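Local coordinates for nitrogenase molybdenum-iron protein beta chain (Clostridium pasteurianum, PDB 4WES) that forms, with the alpha chain, the molybdenum-iron component of nitrogenase, which reduces dinitrogen to ammonia and holds an [8Fe-7S] cluster between the two chains, at residues B[309-321]-B[377-391]. Sequence-based numbering, arbitrary orientation. Where two conformers were deposited one is given.
Sequences YLQGKKVALLGDP and VHQWIKNEGVDLLIS
Ala-316 uses both its N and its O on strand 388-391: its N donates to Leu-388 O (2.9 Å) and its O accepts from Ile-390 N (2.9 Å). Leu-318 N continues the parallel pairing to Ile-390 O at 3.1 Å. At the start of strand 314-318, Asp-387 OD2 accepts a nearly straight bond from Lys-314 N through its anti lone pair, at 2.8 Å and 179°, and Asp-387 N donates back to Lys-314 O. A water joins the same OD2 to Gly-312 O.

The Lys-314 chain runs extended beyond CG and meets Glu-384 at about a right angle. It forms a salt bridge, NZ to Glu-384 OE2 at 2.8 Å, on the anti lone pair of that oxygen. Glu-384 OE1 has a second partner, Lys-339, so the carboxylate bridges two lysines.

Apolar contacts line both faces. On one, Val-315 CG2 lies beside Leu-388 CD2 and its CG1 meets Ile-390 CD1. On the other, Ala-316 CB sits among Val-377, Ile-381, Val-386 and Leu-389. The Leu-318 and Val-377 side chains slide past each other in opposite directions, CD2 of Leu-318 3.7 Å from CG2 of Val-377.

Strand 314-318 is the middle strand of a five-stranded parallel, Rossmann-like sheet, between 337-343 and 388-391, and 406-408 lies beyond 388-391. Helix 374-383 packs on the Ala-316 face and helix 321-333 on the Val-315 face.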
loop_
_atom_site.group_PDB
_atom_site.type_symbol
_atom_site.label_atom_id
_atom_site.label_comp_id
_atom_site.label_asym_id
_atom_site.label_seq_id
_atom_site.Cartn_x
_atom_site.Cartn_y
_atom_site.Cartn_z
ATOM N N TYR B 309 16.454 -3.740 1.484
ATOM C CA TYR B 309 15.550 -3.583 0.341
ATOM C C TYR B 309 15.722 -2.255 -0.383
ATOM O O TYR B 309 15.087 -2.035 -1.391
ATOM C CB TYR B 309 14.120 -3.769 0.788
ATOM C CG TYR B 309 13.884 -5.134 1.402
ATOM C CD1 TYR B 309 13.915 -6.284 0.618
ATOM C CD2 TYR B 309 13.665 -5.294 2.771
ATOM C CE1 TYR B 309 13.785 -7.537 1.155
ATOM C CE2 TYR B 309 13.536 -6.555 3.312
ATOM C CZ TYR B 309 13.584 -7.685 2.527
ATOM O OH TYR B 309 13.438 -8.945 3.050
ATOM N N LEU B 310 16.560 -1.381 0.173
ATOM C CA LEU B 310 16.763 -0.030 -0.326
ATOM C C LEU B 310 18.110 0.181 -0.992
ATOM O O LEU B 310 18.233 0.990 -1.908
ATOM C CB LEU B 310 16.572 0.978 0.823
ATOM C CG LEU B 310 15.173 0.993 1.427
ATOM C CD1 LEU B 310 15.150 1.678 2.770
ATOM C CD2 LEU B 310 14.215 1.687 0.481
ATOM N N GLN B 311 19.140 -0.498 -0.507
ATOM C CA GLN B 311 20.502 -0.184 -0.944
ATOM C C GLN B 311 20.635 -0.416 -2.448
ATOM O O GLN B 311 20.374 -1.531 -2.934
ATOM C CB GLN B 311 21.570 -1.001 -0.202
ATOM C CG GLN B 311 21.553 -0.851 1.306
ATOM C CD GLN B 311 21.390 0.576 1.740
ATOM O OE1 GLN B 311 22.296 1.402 1.552
ATOM N NE2 GLN B 311 20.216 0.876 2.300
ATOM N N GLY B 312 21.116 0.604 -3.151
ATOM C CA GLY B 312 21.399 0.474 -4.563
ATOM C C GLY B 312 20.203 0.478 -5.478
ATOM O O GLY B 312 20.361 0.327 -6.702
ATOM N N LYS B 313 18.998 0.677 -4.945
ATOM C CA LYS B 313 17.812 0.698 -5.796
ATOM C C LYS B 313 17.844 1.918 -6.693
ATOM O O LYS B 313 18.062 3.032 -6.201
ATOM C CB LYS B 313 16.528 0.707 -4.936
ATOM C CG LYS B 313 16.225 -0.609 -4.216
ATOM C CD LYS B 313 15.508 -1.592 -5.149
ATOM C CE LYS B 313 15.124 -2.892 -4.490
ATOM N NZ LYS B 313 16.297 -3.640 -4.108
ATOM N N LYS B 314 17.538 1.719 -7.979
ATOM C CA LYS B 314 17.488 2.825 -8.928
ATOM C C LYS B 314 16.085 3.393 -8.978
ATOM O O LYS B 314 15.125 2.669 -9.175
ATOM C CB LYS B 314 17.890 2.347 -10.319
ATOM C CG LYS B 314 19.342 1.948 -10.442
ATOM C CD LYS B 314 19.643 1.332 -11.816
ATOM C CE LYS B 314 20.995 0.648 -11.873
ATOM N NZ LYS B 314 21.118 -0.096 -13.173
ATOM N N VAL B 315 15.987 4.711 -8.813
ATOM C CA VAL B 315 14.695 5.379 -8.695
ATOM C C VAL B 315 14.522 6.410 -9.814
ATOM O O VAL B 315 15.417 7.215 -10.078
ATOM C CB VAL B 315 14.543 6.068 -7.323
ATOM C CG1 VAL B 315 13.129 6.595 -7.138
ATOM C CG2 VAL B 315 14.927 5.144 -6.194
ATOM N N ALA B 316 13.353 6.397 -10.439
ATOM C CA ALA B 316 12.928 7.484 -11.340
ATOM C C ALA B 316 11.938 8.348 -10.597
ATOM O O ALA B 316 11.001 7.828 -9.988
ATOM C CB ALA B 316 12.275 6.912 -12.587
ATOM N N LEU B 317 12.148 9.669 -10.636
ATOM C CA LEU B 317 11.319 10.637 -9.927
ATOM C C LEU B 317 10.920 11.758 -10.856
ATOM O O LEU B 317 11.773 12.296 -11.562
ATOM C CB LEU B 317 12.071 11.300 -8.723
ATOM C CG LEU B 317 12.716 10.459 -7.688
ATOM C CD1 LEU B 317 14.142 10.174 -8.044
ATOM C CD2 LEU B 317 12.599 11.220 -6.392
ATOM N N LEU B 318 9.638 12.114 -10.853
ATOM C CA LEU B 318 9.167 13.280 -11.576
ATOM C C LEU B 318 8.254 14.066 -10.682
ATOM O O LEU B 318 7.376 13.495 -10.033
ATOM C CB LEU B 318 8.321 12.957 -12.840
ATOM C CG LEU B 318 8.997 12.148 -13.919
ATOM C CD1 LEU B 318 8.737 10.669 -13.710
ATOM C CD2 LEU B 318 8.524 12.650 -15.298
ATOM N N GLY B 319 8.375 15.392 -10.707
ATOM C CA GLY B 319 7.441 16.247 -9.982
ATOM C C GLY B 319 7.894 17.667 -9.878
ATOM O O GLY B 319 8.614 18.174 -10.747
ATOM N N ASP B 320 7.431 18.330 -8.835
ATOM C CA ASP B 320 7.650 19.744 -8.665
ATOM C C ASP B 320 8.998 19.971 -7.969
ATOM O O ASP B 320 9.489 19.130 -7.209
ATOM C CB ASP B 320 6.478 20.331 -7.874
ATOM C CG ASP B 320 5.186 20.243 -8.606
ATOM O OD1 ASP B 320 5.196 20.166 -9.860
ATOM O OD2 ASP B 320 4.113 20.291 -7.950
ATOM N N PRO B 321 9.648 21.129 -8.217
ATOM C CA PRO B 321 11.071 21.193 -7.887
ATOM C C PRO B 321 11.370 21.111 -6.407
ATOM O O PRO B 321 12.314 20.416 -5.999
ATOM C CB PRO B 321 11.541 22.532 -8.476
ATOM C CG PRO B 321 10.495 22.993 -9.375
ATOM C CD PRO B 321 9.222 22.233 -9.085
ATOM N N VAL B 377 11.179 10.476 -19.621
ATOM C CA VAL B 377 11.598 9.527 -18.623
ATOM C C VAL B 377 11.298 8.107 -19.100
ATOM O O VAL B 377 12.068 7.180 -18.831
ATOM C CB VAL B 377 11.014 9.844 -17.247
ATOM C CG1 VAL B 377 11.440 8.782 -16.234
ATOM C CG2 VAL B 377 11.542 11.179 -16.774
ATOM N N HIS B 378 10.144 7.921 -19.743
ATOM C CA HIS B 378 9.844 6.595 -20.270
ATOM C C HIS B 378 10.931 6.139 -21.245
ATOM O O HIS B 378 11.404 4.996 -21.184
ATOM C CB HIS B 378 8.457 6.569 -20.883
ATOM C CG HIS B 378 7.993 5.190 -21.199
ATOM N ND1 HIS B 378 6.875 4.969 -21.957
ATOM C CD2 HIS B 378 8.474 3.971 -20.835
ATOM C CE1 HIS B 378 6.698 3.663 -22.067
ATOM N NE2 HIS B 378 7.648 3.037 -21.371
ATOM N N GLN B 379 11.307 7.013 -22.171
ATOM C CA GLN B 379 12.384 6.655 -23.110
ATOM C C GLN B 379 13.655 6.263 -22.371
ATOM O O GLN B 379 14.329 5.279 -22.744
ATOM C CB GLN B 379 12.694 7.777 -24.090
ATOM C CG GLN B 379 11.541 8.103 -25.025
ATOM C CD GLN B 379 12.058 8.747 -26.320
ATOM O OE1 GLN B 379 12.499 9.886 -26.329
ATOM N NE2 GLN B 379 12.055 7.973 -27.373
ATOM N N TRP B 380 14.031 7.020 -21.349
ATOM C CA TRP B 380 15.231 6.680 -20.597
ATOM C C TRP B 380 15.116 5.298 -19.960
ATOM O O TRP B 380 16.079 4.525 -19.998
ATOM C CB TRP B 380 15.510 7.732 -19.527
ATOM C CG TRP B 380 15.677 9.114 -20.048
ATOM C CD1 TRP B 380 15.871 9.522 -21.356
ATOM C CD2 TRP B 380 15.662 10.294 -19.268
ATOM N NE1 TRP B 380 15.956 10.890 -21.415
ATOM C CE2 TRP B 380 15.818 11.383 -20.144
ATOM C CE3 TRP B 380 15.519 10.534 -17.898
ATOM C CZ2 TRP B 380 15.859 12.694 -19.685
ATOM C CZ3 TRP B 380 15.554 11.827 -17.449
ATOM C CH2 TRP B 380 15.730 12.885 -18.339
ATOM N N ILE B 381 13.951 5.012 -19.380
ATOM C CA ILE B 381 13.719 3.719 -18.748
ATOM C C ILE B 381 13.858 2.576 -19.735
ATOM O O ILE B 381 14.375 1.522 -19.400
ATOM C CB ILE B 381 12.360 3.722 -18.042
ATOM C CG1 ILE B 381 12.437 4.593 -16.786
ATOM C CG2 ILE B 381 11.899 2.330 -17.701
ATOM C CD1 ILE B 381 11.084 4.939 -16.183
ATOM N N LYS B 382 13.407 2.801 -20.974
ATOM C CA LYS B 382 13.558 1.757 -21.986
ATOM C C LYS B 382 15.014 1.438 -22.326
ATOM O O LYS B 382 15.316 0.347 -22.832
ATOM C CB LYS B 382 12.830 2.146 -23.275
ATOM C CG LYS B 382 11.321 2.170 -23.141
ATOM C CD LYS B 382 10.677 2.679 -24.417
ATOM C CE LYS B 382 9.179 2.556 -24.328
ATOM N NZ LYS B 382 8.763 1.126 -24.197
ATOM N N ASN B 383 15.895 2.406 -22.090
ATOM C CA ASN B 383 17.323 2.206 -22.309
ATOM C C ASN B 383 18.064 1.652 -21.114
ATOM O O ASN B 383 19.003 0.878 -21.293
ATOM C CB ASN B 383 17.946 3.496 -22.812
ATOM C CG ASN B 383 17.571 3.768 -24.251
ATOM O OD1 ASN B 383 18.257 3.309 -25.152
ATOM N ND2 ASN B 383 16.485 4.482 -24.473
ATOM N N GLU B 384 17.661 2.031 -19.905
ATOM C CA GLU B 384 18.195 1.409 -18.694
ATOM C C GLU B 384 17.075 1.475 -17.642
ATOM O O GLU B 384 16.601 2.564 -17.292
ATOM C CB GLU B 384 19.451 2.118 -18.182
ATOM C CG GLU B 384 19.987 1.457 -16.922
ATOM C CD GLU B 384 21.180 2.155 -16.308
ATOM O OE1 GLU B 384 21.713 3.128 -16.925
ATOM O OE2 GLU B 384 21.573 1.763 -15.167
ATOM N N GLY B 385 16.636 0.313 -17.193
ATOM C CA GLY B 385 15.509 0.221 -16.302
ATOM C C GLY B 385 15.787 0.745 -14.909
ATOM O O GLY B 385 16.917 0.955 -14.511
ATOM N N VAL B 386 14.704 0.845 -14.137
ATOM C CA VAL B 386 14.761 1.265 -12.740
ATOM C C VAL B 386 13.987 0.313 -11.863
ATOM O O VAL B 386 13.286 -0.571 -12.348
ATOM C CB VAL B 386 14.239 2.704 -12.549
ATOM C CG1 VAL B 386 15.102 3.705 -13.317
ATOM C CG2 VAL B 386 12.785 2.833 -12.970
ATOM N N ASP B 387 14.184 0.462 -10.559
ATOM C CA ASP B 387 13.578 -0.381 -9.547
ATOM C C ASP B 387 12.344 0.224 -8.854
ATOM O O ASP B 387 11.645 -0.459 -8.121
ATOM C CB ASP B 387 14.623 -0.727 -8.484
ATOM C CG ASP B 387 15.835 -1.385 -9.058
ATOM O OD1 ASP B 387 15.654 -2.442 -9.730
ATOM O OD2 ASP B 387 16.964 -0.879 -8.903
ATOM N N LEU B 388 12.101 1.509 -9.116
ATOM C CA LEU B 388 11.091 2.262 -8.390
ATOM C C LEU B 388 10.801 3.533 -9.190
ATOM O O LEU B 388 11.703 4.149 -9.722
ATOM C CB LEU B 388 11.617 2.643 -6.997
ATOM C CG LEU B 388 10.672 3.377 -6.025
ATOM C CD1 LEU B 388 9.523 2.473 -5.604
ATOM C CD2 LEU B 388 11.445 3.876 -4.805
ATOM N N LEU B 389 9.523 3.884 -9.223
ATOM C CA LEU B 389 9.038 5.113 -9.870
ATOM C C LEU B 389 8.221 5.877 -8.865
ATOM O O LEU B 389 7.300 5.315 -8.267
ATOM C CB LEU B 389 8.189 4.773 -11.091
ATOM C CG LEU B 389 7.504 5.916 -11.823
ATOM C CD1 LEU B 389 8.461 6.918 -12.408
ATOM C CD2 LEU B 389 6.587 5.410 -12.900
ATOM N N ILE B 390 8.508 7.162 -8.738
ATOM C CA ILE B 390 7.803 8.065 -7.829
ATOM C C ILE B 390 7.334 9.288 -8.608
ATOM O O ILE B 390 8.152 10.004 -9.180
ATOM C CB ILE B 390 8.680 8.503 -6.632
ATOM C CG1 ILE B 390 9.318 7.303 -5.922
ATOM C CG2 ILE B 390 7.847 9.337 -5.678
ATOM C CD1 ILE B 390 10.211 7.672 -4.785
ATOM N N SER B 391 6.018 9.485 -8.674
ATOM C CA SER B 391 5.470 10.584 -9.438
ATOM C C SER B 391 4.005 10.754 -9.112
ATOM O O SER B 391 3.433 9.978 -8.348
ATOM C CB SER B 391 5.599 10.339 -10.968
ATOM O OG SER B 391 4.674 9.345 -11.431
HETATM O O HOH W 1 19.384 -1.855 -8.522
HETATM O O HOH W 2 18.917 -0.753 -14.263
#